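Local coordinates for DNA-binding protein Sso10a-2 (Sulfolobus solfataricus, PDB 4HW0) that binds DNA, probably through winged-helix domains paired by an antiparallel coiled coil, and is thought to take part in compacting and organising archaeal chromatin, at residues Met11-Asp16 / Ala34-Val39; Phe15-Asn20 / Asp46-Val51; Arg19-Lys24 / Thr28-Gly33; Leu54-Lys57 / Arg62-Tyr65. All coordinates share one frame; numbering follows the deposited sequence.

Contact 1. Residues Met11-Asp16 / Ala34-Val39; sequences MEIMFD and AGINYV
The methyl of Ala34 rests on Asp16 of helix 10-18, and Ile36 meets Ile13 about one turn earlier on that helix. Ala34 CB points at the helix and lies against its backbone, 3.6 Å from Asp16 C and 3.8 Å from Asp16 CB. A side chain this short lets the CA atoms of Asp16 and Ala34 come within 4.8 Å. Of its side chain, Asp16 offers only CB to this contact: its CG stands beside the backbone N (chi1 -74°), and the carboxylate has its polar partners elsewhere. OD2 makes a salt bridge to Arg8, whose guanidinium also bonds Ala34 O and, weakly, Gly35 O. One arginine thus ties the helix to the turn by charge and by backbone bonds. Residues 35-37 form the turn of the helix-turn-helix unit, linking helix 27-34 to helix 38-50, and helix 10-18 packs beside it as the first helix of the winged-helix fold. Gly35 leaves helical geometry with a positive phi of 63°, ending the first of those helices, and Asn37 caps the second, its OD1 bonded to Val40 N. Between these two, Ile36 turns inward. Its CG1 takes the crowded position between N and the carbonyl carbon (chi1 61°), which leaves CG2 to cross the branch of Ile13 obliquely, CG2 to CG2 at 4.2 Å. Ile13 also packs on Tyr44 of helix 38-50.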
loop_
_atom_site.group_PDB
_atom_site.type_symbol
_atom_site.label_atom_id
_atom_site.label_comp_id
_atom_site.label_asym_id
_atom_site.label_seq_id
_atom_site.Cartn_x
_atom_site.Cartn_y
_atom_site.Cartn_z
HETATM N N MSE A 11 -8.170 -0.529 -11.081
HETATM C CA MSE A 11 -9.116 -0.503 -9.978
HETATM C C MSE A 11 -9.672 0.907 -9.927
HETATM O O MSE A 11 -10.885 1.166 -9.858
HETATM C CB MSE A 11 -8.548 -0.964 -8.604
HETATM C CG MSE A 11 -8.598 -2.486 -8.561
HETATM SE SE MSE A 11 -7.941 -3.014 -6.771
HETATM C CE MSE A 11 -7.792 -4.990 -7.119
ATOM N N GLU A 12 -8.793 1.849 -9.974
ATOM C CA GLU A 12 -9.198 3.205 -9.897
ATOM C C GLU A 12 -10.026 3.714 -11.065
ATOM O O GLU A 12 -10.897 4.545 -10.894
ATOM C CB GLU A 12 -7.987 4.050 -9.689
ATOM C CG GLU A 12 -8.336 5.485 -9.433
ATOM C CD GLU A 12 -7.125 6.247 -8.893
ATOM O OE1 GLU A 12 -5.989 5.661 -8.758
ATOM O OE2 GLU A 12 -7.371 7.427 -8.636
ATOM N N ILE A 13 -9.729 3.263 -12.276
ATOM C CA ILE A 13 -10.581 3.642 -13.384
ATOM C C ILE A 13 -11.963 3.103 -13.157
ATOM O O ILE A 13 -12.942 3.726 -13.418
ATOM C CB ILE A 13 -9.952 3.152 -14.733
ATOM C CG1 ILE A 13 -8.757 4.029 -15.059
ATOM C CG2 ILE A 13 -10.924 3.299 -15.898
ATOM C CD1 ILE A 13 -7.831 3.441 -16.112
HETATM N N MSE A 14 -12.033 1.835 -12.732
HETATM C CA MSE A 14 -13.334 1.250 -12.468
HETATM C C MSE A 14 -14.109 2.037 -11.458
HETATM O O MSE A 14 -15.311 2.229 -11.580
HETATM C CB MSE A 14 -13.151 -0.209 -12.003
HETATM C CG MSE A 14 -12.664 -1.120 -13.062
HETATM SE SE MSE A 14 -12.630 -2.993 -12.388
HETATM C CE MSE A 14 -12.978 -3.901 -14.045
ATOM N N PHE A 15 -13.451 2.475 -10.402
ATOM C CA PHE A 15 -14.084 3.305 -9.391
ATOM C C PHE A 15 -14.621 4.566 -10.016
ATOM O O PHE A 15 -15.757 4.966 -9.738
ATOM C CB PHE A 15 -13.129 3.639 -8.237
ATOM C CG PHE A 15 -13.655 4.656 -7.264
ATOM C CD1 PHE A 15 -14.641 4.328 -6.384
ATOM C CD2 PHE A 15 -13.160 5.927 -7.228
ATOM C CE1 PHE A 15 -15.176 5.262 -5.476
ATOM C CE2 PHE A 15 -13.604 6.842 -6.279
ATOM C CZ PHE A 15 -14.652 6.512 -5.413
ATOM N N ASP A 16 -13.793 5.197 -10.840
ATOM C CA ASP A 16 -14.219 6.450 -11.500
ATOM C C ASP A 16 -15.388 6.267 -12.467
ATOM O O ASP A 16 -16.248 7.086 -12.556
ATOM C CB ASP A 16 -13.034 7.115 -12.179
ATOM C CG ASP A 16 -12.076 7.778 -11.158
ATOM O OD1 ASP A 16 -12.577 8.252 -10.115
ATOM O OD2 ASP A 16 -10.852 7.795 -11.397
ATOM N N ALA A 34 -15.542 9.795 -15.829
ATOM C CA ALA A 34 -14.341 9.119 -15.457
ATOM C C ALA A 34 -13.066 9.645 -16.093
ATOM O O ALA A 34 -11.959 9.264 -15.671
ATOM C CB ALA A 34 -14.480 7.618 -15.652
ATOM N N GLY A 35 -13.181 10.595 -17.028
ATOM C CA GLY A 35 -12.007 11.178 -17.641
ATOM C C GLY A 35 -11.194 10.153 -18.415
ATOM O O GLY A 35 -9.992 10.112 -18.292
ATOM N N ILE A 36 -11.877 9.378 -19.238
ATOM C CA ILE A 36 -11.266 8.371 -20.104
ATOM C C ILE A 36 -11.840 8.423 -21.511
ATOM O O ILE A 36 -13.010 8.809 -21.688
ATOM C CB ILE A 36 -11.514 6.929 -19.565
ATOM C CG1 ILE A 36 -13.002 6.581 -19.489
ATOM C CG2 ILE A 36 -10.848 6.740 -18.227
ATOM C CD1 ILE A 36 -13.309 5.262 -18.814
ATOM N N ASN A 37 -11.031 8.030 -22.504
ATOM C CA ASN A 37 -11.467 8.093 -23.858
ATOM C C ASN A 37 -12.399 6.934 -24.205
ATOM O O ASN A 37 -12.598 6.026 -23.418
ATOM C CB ASN A 37 -10.276 8.241 -24.820
ATOM C CG ASN A 37 -9.450 7.002 -24.916
ATOM O OD1 ASN A 37 -9.985 5.900 -25.094
ATOM N ND2 ASN A 37 -8.129 7.167 -24.856
ATOM N N TYR A 38 -12.987 7.002 -25.368
ATOM C CA TYR A 38 -13.997 6.043 -25.785
ATOM C C TYR A 38 -13.467 4.593 -25.850
ATOM O O TYR A 38 -14.184 3.653 -25.480
ATOM C CB TYR A 38 -14.582 6.464 -27.126
ATOM C CG TYR A 38 -15.627 5.527 -27.651
ATOM C CD1 TYR A 38 -16.942 5.652 -27.267
ATOM C CD2 TYR A 38 -15.287 4.507 -28.523
ATOM C CE1 TYR A 38 -17.909 4.771 -27.733
ATOM C CE2 TYR A 38 -16.233 3.624 -29.002
ATOM C CZ TYR A 38 -17.546 3.756 -28.606
ATOM O OH TYR A 38 -18.471 2.841 -29.057
ATOM N N VAL A 39 -12.211 4.440 -26.281
ATOM C CA VAL A 39 -11.573 3.132 -26.399
ATOM C C VAL A 39 -11.376 2.521 -25.030
ATOM O O VAL A 39 -11.783 1.355 -24.783
ATOM C CB VAL A 39 -10.226 3.263 -27.163
ATOM C CG1 VAL A 39 -9.516 1.922 -27.250
ATOM C CG2 VAL A 39 -10.493 3.818 -28.550
#

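Contact 2. Residues Phe15-Asn20 / Asp46-Val51; sequences FDILRN and DQLVKV
Asp16 O receives the amide of Asn20 at 2.7 Å from ND2, a bond running nearly along the C=O axis and lying close to the amide plane, which fixes how that amide is turned. It lies near the C-terminal end of helix 10-18, the first helix of the winged-helix fold, while the inner side of the same helix packs on helix 38-50. Arg19 adds a second tie on the outer side: its NE meets Asp16 OD1 at 2.9 Å, almost straight at 172°, within the guanidinium plane and on the anti lone pair of the oxygen. Asn20 ND2 lies over the centre of one face of that guanidinium, so the asparagine amide lies over the group while the carboxylate meets its edge. On helix 38-50 the outward side has a pair of its own, Lys50 NZ bridging to Asp46 OD1 at 3.1 Å. The helices themselves meet through buried aliphatic groups. Leu48 points straight across, and its CD1 reaches two neighbours on helix 10-18. Ile17 points back at it: with CG2 anti to the backbone N, that methyl becomes the nearest approach. Val30, Ala34 and Leu45 also pack on Ile17. Leu18 starts out along the flank, but its end bends inward. Leu48 CD1 thereby touches two methyls, 3.8 Å from Ile17 CG2 and 4.3 Å from Leu18 CD2.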
loop_
_atom_site.group_PDB
_atom_site.type_symbol
_atom_site.label_atom_id
_atom_site.label_comp_id
_atom_site.label_asym_id
_atom_site.label_seq_id
_atom_site.Cartn_x
_atom_site.Cartn_y
_atom_site.Cartn_z
ATOM N N PHE A 15 -13.451 2.475 -10.402
ATOM C CA PHE A 15 -14.084 3.305 -9.391
ATOM C C PHE A 15 -14.621 4.566 -10.016
ATOM O O PHE A 15 -15.757 4.966 -9.738
ATOM C CB PHE A 15 -13.129 3.639 -8.237
ATOM C CG PHE A 15 -13.655 4.656 -7.264
ATOM C CD1 PHE A 15 -14.641 4.328 -6.384
ATOM C CD2 PHE A 15 -13.160 5.927 -7.228
ATOM C CE1 PHE A 15 -15.176 5.262 -5.476
ATOM C CE2 PHE A 15 -13.604 6.842 -6.279
ATOM C CZ PHE A 15 -14.652 6.512 -5.413
ATOM N N ASP A 16 -13.793 5.197 -10.840
ATOM C CA ASP A 16 -14.219 6.450 -11.500
ATOM C C ASP A 16 -15.388 6.267 -12.467
ATOM O O ASP A 16 -16.248 7.086 -12.556
ATOM C CB ASP A 16 -13.034 7.115 -12.179
ATOM C CG ASP A 16 -12.076 7.778 -11.158
ATOM O OD1 ASP A 16 -12.577 8.252 -10.115
ATOM O OD2 ASP A 16 -10.852 7.795 -11.397
ATOM N N ILE A 17 -15.469 5.109 -13.109
ATOM C CA ILE A 17 -16.697 4.787 -13.828
ATOM C C ILE A 17 -17.914 4.580 -12.925
ATOM O O ILE A 17 -19.003 5.139 -13.143
ATOM C CB ILE A 17 -16.486 3.542 -14.703
ATOM C CG1 ILE A 17 -15.450 3.851 -15.761
ATOM C CG2 ILE A 17 -17.776 3.100 -15.362
ATOM C CD1 ILE A 17 -14.886 2.689 -16.525
ATOM N N LEU A 18 -17.771 3.682 -11.979
ATOM C CA LEU A 18 -18.864 3.306 -11.143
ATOM C C LEU A 18 -19.496 4.448 -10.375
ATOM O O LEU A 18 -20.723 4.462 -10.156
ATOM C CB LEU A 18 -18.432 2.248 -10.144
ATOM C CG LEU A 18 -18.164 0.887 -10.824
ATOM C CD1 LEU A 18 -17.385 0.034 -9.877
ATOM C CD2 LEU A 18 -19.414 0.202 -11.314
ATOM N N ARG A 19 -18.667 5.365 -9.920
ATOM C CA ARG A 19 -19.202 6.443 -9.091
ATOM C C ARG A 19 -19.933 7.408 -9.968
ATOM O O ARG A 19 -20.600 8.296 -9.467
ATOM C CB ARG A 19 -18.082 7.080 -8.265
ATOM C CG ARG A 19 -17.134 7.923 -9.071
ATOM C CD ARG A 19 -15.954 8.470 -8.251
ATOM N NE ARG A 19 -15.085 9.252 -9.134
ATOM C CZ ARG A 19 -15.421 10.457 -9.603
ATOM N NH1 ARG A 19 -16.587 11.032 -9.267
ATOM N NH2 ARG A 19 -14.598 11.107 -10.427
ATOM N N ASN A 20 -19.822 7.258 -11.287
ATOM C CA ASN A 20 -20.619 8.089 -12.225
ATOM C C ASN A 20 -21.824 7.374 -12.846
ATOM O O ASN A 20 -22.504 7.939 -13.711
ATOM C CB ASN A 20 -19.675 8.604 -13.295
ATOM C CG ASN A 20 -18.814 9.736 -12.771
ATOM O OD1 ASN A 20 -19.331 10.820 -12.542
ATOM N ND2 ASN A 20 -17.499 9.499 -12.597
ATOM N N ASP A 46 -17.137 -3.079 -20.645
ATOM C CA ASP A 46 -17.371 -4.470 -20.951
ATOM C C ASP A 46 -16.942 -5.424 -19.826
ATOM O O ASP A 46 -17.680 -6.330 -19.457
ATOM C CB ASP A 46 -16.714 -4.894 -22.235
ATOM C CG ASP A 46 -17.163 -6.358 -22.592
ATOM O OD1 ASP A 46 -18.408 -6.617 -22.758
ATOM O OD2 ASP A 46 -16.308 -7.241 -22.565
ATOM N N GLN A 47 -15.798 -5.137 -19.240
ATOM C CA GLN A 47 -15.335 -5.810 -18.057
ATOM C C GLN A 47 -16.298 -5.717 -16.868
ATOM O O GLN A 47 -16.605 -6.730 -16.228
ATOM C CB GLN A 47 -13.960 -5.371 -17.669
ATOM C CG GLN A 47 -12.895 -5.786 -18.704
ATOM C CD GLN A 47 -11.522 -5.595 -18.148
ATOM O OE1 GLN A 47 -11.331 -4.760 -17.231
ATOM N NE2 GLN A 47 -10.525 -6.232 -18.760
ATOM N N LEU A 48 -16.817 -4.537 -16.620
ATOM C CA LEU A 48 -17.765 -4.317 -15.511
ATOM C C LEU A 48 -19.068 -5.036 -15.730
ATOM O O LEU A 48 -19.680 -5.545 -14.773
ATOM C CB LEU A 48 -17.995 -2.788 -15.353
ATOM C CG LEU A 48 -16.805 -2.094 -14.734
ATOM C CD1 LEU A 48 -16.897 -0.578 -14.757
ATOM C CD2 LEU A 48 -16.547 -2.547 -13.288
ATOM N N VAL A 49 -19.539 -5.088 -16.974
ATOM C CA VAL A 49 -20.742 -5.936 -17.296
ATOM C C VAL A 49 -20.416 -7.387 -17.071
ATOM O O VAL A 49 -21.194 -8.130 -16.399
ATOM C CB VAL A 49 -21.237 -5.689 -18.744
ATOM C CG1 VAL A 49 -22.333 -6.659 -19.109
ATOM C CG2 VAL A 49 -21.699 -4.215 -18.941
ATOM N N LYS A 50 -19.241 -7.804 -17.510
ATOM C CA LYS A 50 -18.853 -9.221 -17.350
ATOM C C LYS A 50 -18.771 -9.638 -15.925
ATOM O O LYS A 50 -19.175 -10.775 -15.592
ATOM C CB LYS A 50 -17.506 -9.481 -17.967
ATOM C CG LYS A 50 -17.447 -9.415 -19.477
ATOM C CD LYS A 50 -18.323 -10.445 -20.110
ATOM C CE LYS A 50 -17.823 -10.699 -21.530
ATOM N NZ LYS A 50 -18.412 -9.742 -22.511
ATOM N N VAL A 51 -18.216 -8.820 -15.052
ATOM C CA VAL A 51 -18.128 -9.228 -13.645
ATOM C C VAL A 51 -19.407 -8.894 -12.837
ATOM O O VAL A 51 -19.392 -8.991 -11.651
ATOM C CB VAL A 51 -16.913 -8.628 -12.951
ATOM C CG1 VAL A 51 -15.667 -9.028 -13.679
ATOM C CG2 VAL A 51 -16.999 -7.066 -12.882
#

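Contact 3. Residues Arg19-Lys24 / Thr28-Gly33; sequences RNCEPK and TRVIYG
The irregular segment 19-24 runs past the C-terminal part of helix 27-34, nearest where the CA atoms of Asn20 and Gly33 lie 5.9 Å apart. There the Asn20 side chain points at the helix and its amide rests on the Gly33 backbone, CG 3.7 Å from Gly33 CA. The fit needs a residue without a side chain, since a CB on Gly33 would collide with that amide. Beyond it, a water accepts a weak bond from NH2 of Arg19, whose NE is held by Asp16, and donates to Gly33 O. At the other end Arg29 reaches back over the segment. Its chain bends at chi3 (119°) and brings the guanidinium side-on to Asn20 O, with NE at 2.9 Å and NH2 at 3.2 Å. NE approaches nearly in line with the carbonyl, whereas NH2 comes from above its plane. Lys24 O sits over the guanidinium's centre, 3.0 Å above one face. In this winged-helix domain the segment joins helix 10-18 to the short edge strand 24-25, and helix 27-34 opens the helix-turn-helix unit. Replacing Asn20 with an alanine would probably open a gap over Gly33 and leave Asp16 O without its side-chain donor. Cys21, bonded as a disulfide to Cys25, lays SG 4.0 Å from Val30 CG2, and Val30 in turn packs on Ala41 and Leu45 of helix 38-50.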
loop_
_atom_site.group_PDB
_atom_site.type_symbol
_atom_site.label_atom_id
_atom_site.label_comp_id
_atom_site.label_asym_id
_atom_site.label_seq_id
_atom_site.Cartn_x
_atom_site.Cartn_y
_atom_site.Cartn_z
ATOM N N ARG A 19 -18.667 5.365 -9.920
ATOM C CA ARG A 19 -19.202 6.443 -9.091
ATOM C C ARG A 19 -19.933 7.408 -9.968
ATOM O O ARG A 19 -20.600 8.296 -9.467
ATOM C CB ARG A 19 -18.082 7.080 -8.265
ATOM C CG ARG A 19 -17.134 7.923 -9.071
ATOM C CD ARG A 19 -15.954 8.470 -8.251
ATOM N NE ARG A 19 -15.085 9.252 -9.134
ATOM C CZ ARG A 19 -15.421 10.457 -9.603
ATOM N NH1 ARG A 19 -16.587 11.032 -9.267
ATOM N NH2 ARG A 19 -14.598 11.107 -10.427
ATOM N N ASN A 20 -19.822 7.258 -11.287
ATOM C CA ASN A 20 -20.619 8.089 -12.225
ATOM C C ASN A 20 -21.824 7.374 -12.846
ATOM O O ASN A 20 -22.504 7.939 -13.711
ATOM C CB ASN A 20 -19.675 8.604 -13.295
ATOM C CG ASN A 20 -18.814 9.736 -12.771
ATOM O OD1 ASN A 20 -19.331 10.820 -12.542
ATOM N ND2 ASN A 20 -17.499 9.499 -12.597
ATOM N N CYS A 21 -22.105 6.143 -12.374
ATOM C CA CYS A 21 -23.146 5.275 -12.927
ATOM C C CYS A 21 -24.189 4.913 -11.951
ATOM O O CYS A 21 -24.778 3.846 -12.065
ATOM C CB CYS A 21 -22.625 3.919 -13.456
ATOM S SG CYS A 21 -21.554 4.198 -14.864
ATOM N N GLU A 22 -24.524 5.876 -11.103
ATOM C CA GLU A 22 -25.513 5.655 -10.093
ATOM C C GLU A 22 -26.679 6.602 -10.210
ATOM O O GLU A 22 -26.522 7.780 -9.940
ATOM C CB GLU A 22 -24.858 5.815 -8.752
ATOM C CG GLU A 22 -25.881 5.985 -7.636
ATOM C CD GLU A 22 -26.176 4.659 -6.978
ATOM O OE1 GLU A 22 -25.259 4.184 -6.279
ATOM O OE2 GLU A 22 -27.299 4.127 -7.179
ATOM N N PRO A 23 -27.874 6.078 -10.564
ATOM C CA PRO A 23 -28.210 4.667 -10.843
ATOM C C PRO A 23 -27.787 4.196 -12.229
ATOM O O PRO A 23 -27.535 3.006 -12.424
ATOM C CB PRO A 23 -29.742 4.664 -10.728
ATOM C CG PRO A 23 -30.144 6.049 -11.153
ATOM C CD PRO A 23 -29.037 6.969 -10.749
ATOM N N LYS A 24 -27.733 5.131 -13.180
ATOM C CA LYS A 24 -27.491 4.836 -14.582
ATOM C C LYS A 24 -26.412 5.765 -15.157
ATOM O O LYS A 24 -26.145 6.881 -14.635
ATOM C CB LYS A 24 -28.753 5.097 -15.442
ATOM C CG LYS A 24 -30.069 4.459 -15.067
ATOM C CD LYS A 24 -31.162 4.699 -16.137
ATOM C CE LYS A 24 -32.351 3.754 -16.053
ATOM N NZ LYS A 24 -32.486 3.015 -14.767
ATOM N N THR A 28 -21.466 9.193 -22.507
ATOM C CA THR A 28 -21.061 10.543 -22.236
ATOM C C THR A 28 -20.697 10.711 -20.768
ATOM O O THR A 28 -19.632 11.229 -20.410
ATOM C CB THR A 28 -22.154 11.575 -22.628
ATOM O OG1 THR A 28 -22.431 11.404 -24.013
ATOM C CG2 THR A 28 -21.691 13.032 -22.340
ATOM N N ARG A 29 -21.575 10.237 -19.913
ATOM C CA ARG A 29 -21.353 10.331 -18.506
ATOM C C ARG A 29 -20.133 9.540 -18.110
ATOM O O ARG A 29 -19.361 9.972 -17.255
ATOM C CB ARG A 29 -22.578 9.769 -17.830
ATOM C CG ARG A 29 -23.093 10.537 -16.686
ATOM C CD ARG A 29 -24.515 10.253 -16.336
ATOM N NE ARG A 29 -24.478 9.726 -14.970
ATOM C CZ ARG A 29 -25.446 9.846 -14.058
ATOM N NH1 ARG A 29 -26.588 10.451 -14.387
ATOM N NH2 ARG A 29 -25.278 9.296 -12.824
ATOM N N VAL A 30 -19.928 8.358 -18.743
ATOM C CA VAL A 30 -18.769 7.578 -18.450
ATOM C C VAL A 30 -17.475 8.232 -18.933
ATOM O O VAL A 30 -16.535 8.333 -18.176
ATOM C CB VAL A 30 -18.868 6.151 -19.035
ATOM C CG1 VAL A 30 -17.527 5.465 -18.878
ATOM C CG2 VAL A 30 -19.987 5.434 -18.341
ATOM N N ILE A 31 -17.412 8.689 -20.170
ATOM C CA ILE A 31 -16.191 9.299 -20.718
ATOM C C ILE A 31 -15.795 10.562 -19.922
ATOM O O ILE A 31 -14.651 10.729 -19.498
ATOM C CB ILE A 31 -16.378 9.652 -22.221
ATOM C CG1 ILE A 31 -16.281 8.378 -23.071
ATOM C CG2 ILE A 31 -15.389 10.661 -22.723
ATOM C CD1 ILE A 31 -16.787 8.569 -24.491
ATOM N N TYR A 32 -16.762 11.453 -19.714
ATOM C CA TYR A 32 -16.479 12.697 -19.110
ATOM C C TYR A 32 -16.386 12.557 -17.623
ATOM O O TYR A 32 -15.506 13.187 -17.017
ATOM C CB TYR A 32 -17.448 13.791 -19.608
ATOM C CG TYR A 32 -17.204 14.050 -21.052
ATOM C CD1 TYR A 32 -16.155 14.861 -21.453
ATOM C CD2 TYR A 32 -17.978 13.450 -22.033
ATOM C CE1 TYR A 32 -15.926 15.117 -22.799
ATOM C CE2 TYR A 32 -17.752 13.685 -23.371
ATOM C CZ TYR A 32 -16.712 14.474 -23.751
ATOM O OH TYR A 32 -16.457 14.770 -25.077
ATOM N N GLY A 33 -17.245 11.713 -17.016
ATOM C CA GLY A 33 -17.174 11.555 -15.586
ATOM C C GLY A 33 -15.930 10.832 -15.098
ATOM O O GLY A 33 -15.300 11.208 -14.080
HETATM O O HOH W 1 -12.436 10.842 -12.676
#

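Contact 4. Residues Leu54-Lys57 / Arg62-Tyr65; sequences LNIK and RKIY
Ile56 and Tyr65 lie side by side on one face of the sheet, pointing the same way from neighbouring strands. Ile56 CG1 stands over the tyrosine ring in an off-centre CH-pi contact, 4.2 Å from the centroid and 29° off the normal. Extended with CG1 anti to the backbone N (chi1 -173°), the isoleucine carries CD1 out along the ring to 3.6 Å from Tyr65 CE2. The same methyl meets the aliphatic part of Lys63, CD1 to CD at 3.6 Å, where the two chains cross. Leu54 approaches the ring's root instead, its CD1 4.1 Å from Tyr65 CB. Beneath these groups the backbones set the spacing. Ile56 and Tyr65 form a non-hydrogen-bonded antiparallel pair, and Lys57 and Ile64 the adjoining hydrogen-bonded one, with Lys57 N to Ile64 O at 2.9 Å and Ile64 N to Lys57 O at 2.8 Å. Tyr65 CA also directs its hydrogen at Asn55 O, 3.2 Å away. Strands 54-59 and 62-67 make the beta hairpin that is the wing of the winged-helix fold; over residues 54-57 and 62-65 their directions are 156° apart, close to antiparallel. Farther out, Leu45 and Val49 of helix 38-50 pack on Tyr65, and backbone bonding joins Tyr65 to Cys25 of strand 24-25. With an alanine in place of Tyr65, Ile56 would probably lose the surface it lies on, and a gap would open between the wing and helix 38-50. On the other face, Lys57 NZ pairs with Glu66 and Ile64 packs on Lys24.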
loop_
_atom_site.group_PDB
_atom_site.type_symbol
_atom_site.label_atom_id
_atom_site.label_comp_id
_atom_site.label_asym_id
_atom_site.label_seq_id
_atom_site.Cartn_x
_atom_site.Cartn_y
_atom_site.Cartn_z
ATOM N N LEU A 54 -22.197 -3.848 -13.594
ATOM C CA LEU A 54 -23.144 -3.073 -14.395
ATOM C C LEU A 54 -24.035 -4.021 -15.228
ATOM O O LEU A 54 -23.568 -5.017 -15.700
ATOM C CB LEU A 54 -22.380 -2.155 -15.382
ATOM C CG LEU A 54 -21.485 -1.077 -14.835
ATOM C CD1 LEU A 54 -20.769 -0.352 -15.962
ATOM C CD2 LEU A 54 -22.328 -0.113 -13.965
ATOM N N ASN A 55 -25.300 -3.661 -15.384
ATOM C CA ASN A 55 -26.186 -4.199 -16.425
ATOM C C ASN A 55 -26.233 -3.246 -17.620
ATOM O O ASN A 55 -26.087 -2.040 -17.452
ATOM C CB ASN A 55 -27.603 -4.372 -15.936
ATOM C CG ASN A 55 -27.721 -5.440 -14.865
ATOM O OD1 ASN A 55 -26.997 -6.435 -14.878
ATOM N ND2 ASN A 55 -28.572 -5.189 -13.890
ATOM N N ILE A 56 -26.388 -3.797 -18.813
ATOM C CA ILE A 56 -26.417 -2.990 -20.008
ATOM C C ILE A 56 -27.775 -3.138 -20.695
ATOM O O ILE A 56 -28.320 -4.231 -20.784
ATOM C CB ILE A 56 -25.250 -3.360 -20.937
ATOM C CG1 ILE A 56 -25.174 -2.385 -22.112
ATOM C CG2 ILE A 56 -25.312 -4.817 -21.368
ATOM C CD1 ILE A 56 -24.013 -2.683 -23.044
ATOM N N LYS A 57 -28.286 -2.021 -21.155
ATOM C CA LYS A 57 -29.531 -1.933 -21.916
ATOM C C LYS A 57 -29.254 -1.044 -23.116
ATOM O O LYS A 57 -28.346 -0.238 -23.067
ATOM C CB LYS A 57 -30.601 -1.208 -21.102
ATOM C CG LYS A 57 -31.194 -2.083 -20.034
ATOM C CD LYS A 57 -32.367 -1.418 -19.327
ATOM C CE LYS A 57 -32.853 -2.420 -18.259
ATOM N NZ LYS A 57 -33.613 -1.786 -17.144
ATOM N N ARG A 62 -29.240 4.082 -27.695
ATOM C CA ARG A 62 -27.999 4.399 -26.919
ATOM C C ARG A 62 -27.802 3.346 -25.839
ATOM O O ARG A 62 -28.766 2.896 -25.261
ATOM C CB ARG A 62 -28.123 5.796 -26.275
ATOM C CG ARG A 62 -27.715 6.966 -27.188
ATOM C CD ARG A 62 -28.226 8.382 -26.780
ATOM N NE ARG A 62 -29.625 8.494 -26.268
ATOM C CZ ARG A 62 -30.657 9.156 -26.844
ATOM N NH1 ARG A 62 -30.537 9.787 -28.007
ATOM N NH2 ARG A 62 -31.852 9.185 -26.241
ATOM N N LYS A 63 -26.565 2.956 -25.603
ATOM C CA LYS A 63 -26.246 2.047 -24.506
ATOM C C LYS A 63 -26.384 2.749 -23.157
ATOM O O LYS A 63 -25.978 3.911 -23.012
ATOM C CB LYS A 63 -24.889 1.424 -24.709
ATOM C CG LYS A 63 -24.883 0.631 -26.005
ATOM C CD LYS A 63 -23.964 -0.549 -25.950
ATOM C CE LYS A 63 -23.382 -0.898 -27.327
ATOM N NZ LYS A 63 -21.906 -1.203 -27.269
ATOM N N ILE A 64 -27.093 2.108 -22.233
ATOM C CA ILE A 64 -27.288 2.640 -20.895
ATOM C C ILE A 64 -26.843 1.579 -19.937
ATOM O O ILE A 64 -27.238 0.408 -20.092
ATOM C CB ILE A 64 -28.757 2.951 -20.604
ATOM C CG1 ILE A 64 -29.249 4.078 -21.509
ATOM C CG2 ILE A 64 -28.975 3.328 -19.145
ATOM C CD1 ILE A 64 -28.365 5.334 -21.526
ATOM N N TYR A 65 -26.000 1.963 -18.990
ATOM C CA TYR A 65 -25.491 1.032 -17.998
ATOM C C TYR A 65 -26.079 1.350 -16.636
ATOM O O TYR A 65 -26.365 2.534 -16.295
ATOM C CB TYR A 65 -23.979 1.098 -17.961
ATOM C CG TYR A 65 -23.307 0.751 -19.248
ATOM C CD1 TYR A 65 -23.097 1.729 -20.226
ATOM C CD2 TYR A 65 -22.805 -0.513 -19.471
ATOM C CE1 TYR A 65 -22.465 1.413 -21.405
ATOM C CE2 TYR A 65 -22.158 -0.827 -20.653
ATOM C CZ TYR A 65 -22.022 0.122 -21.617
ATOM O OH TYR A 65 -21.380 -0.213 -22.810
#

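How the contacts relate
Contacts 1 and 2 share helix 10-18, their centres about 8 Å apart: the first sets it against the helix-turn-helix turn, the second against the later part of helix 38-50, probably the DNA-recognition helix. Ile17 of contact 2 touches Ile36 of contact 1, CD1 to CD1 at 3.8 Å. Contact 3 shares Arg19 and Asn20 with contact 2 and is nested in the loop closed by contact 1; Ile17 CG1 to Val30 CG1, at 4.1 Å, links it to the core. Contact 4 meets contact 2 through Leu54 CD2, 4.0 Å from Leu18 CD2, and contact 3 through Lys24 CB, 3.6 Å from Tyr65 O. Contacts 1 and 4 do not touch, their centres about 16 Å apart.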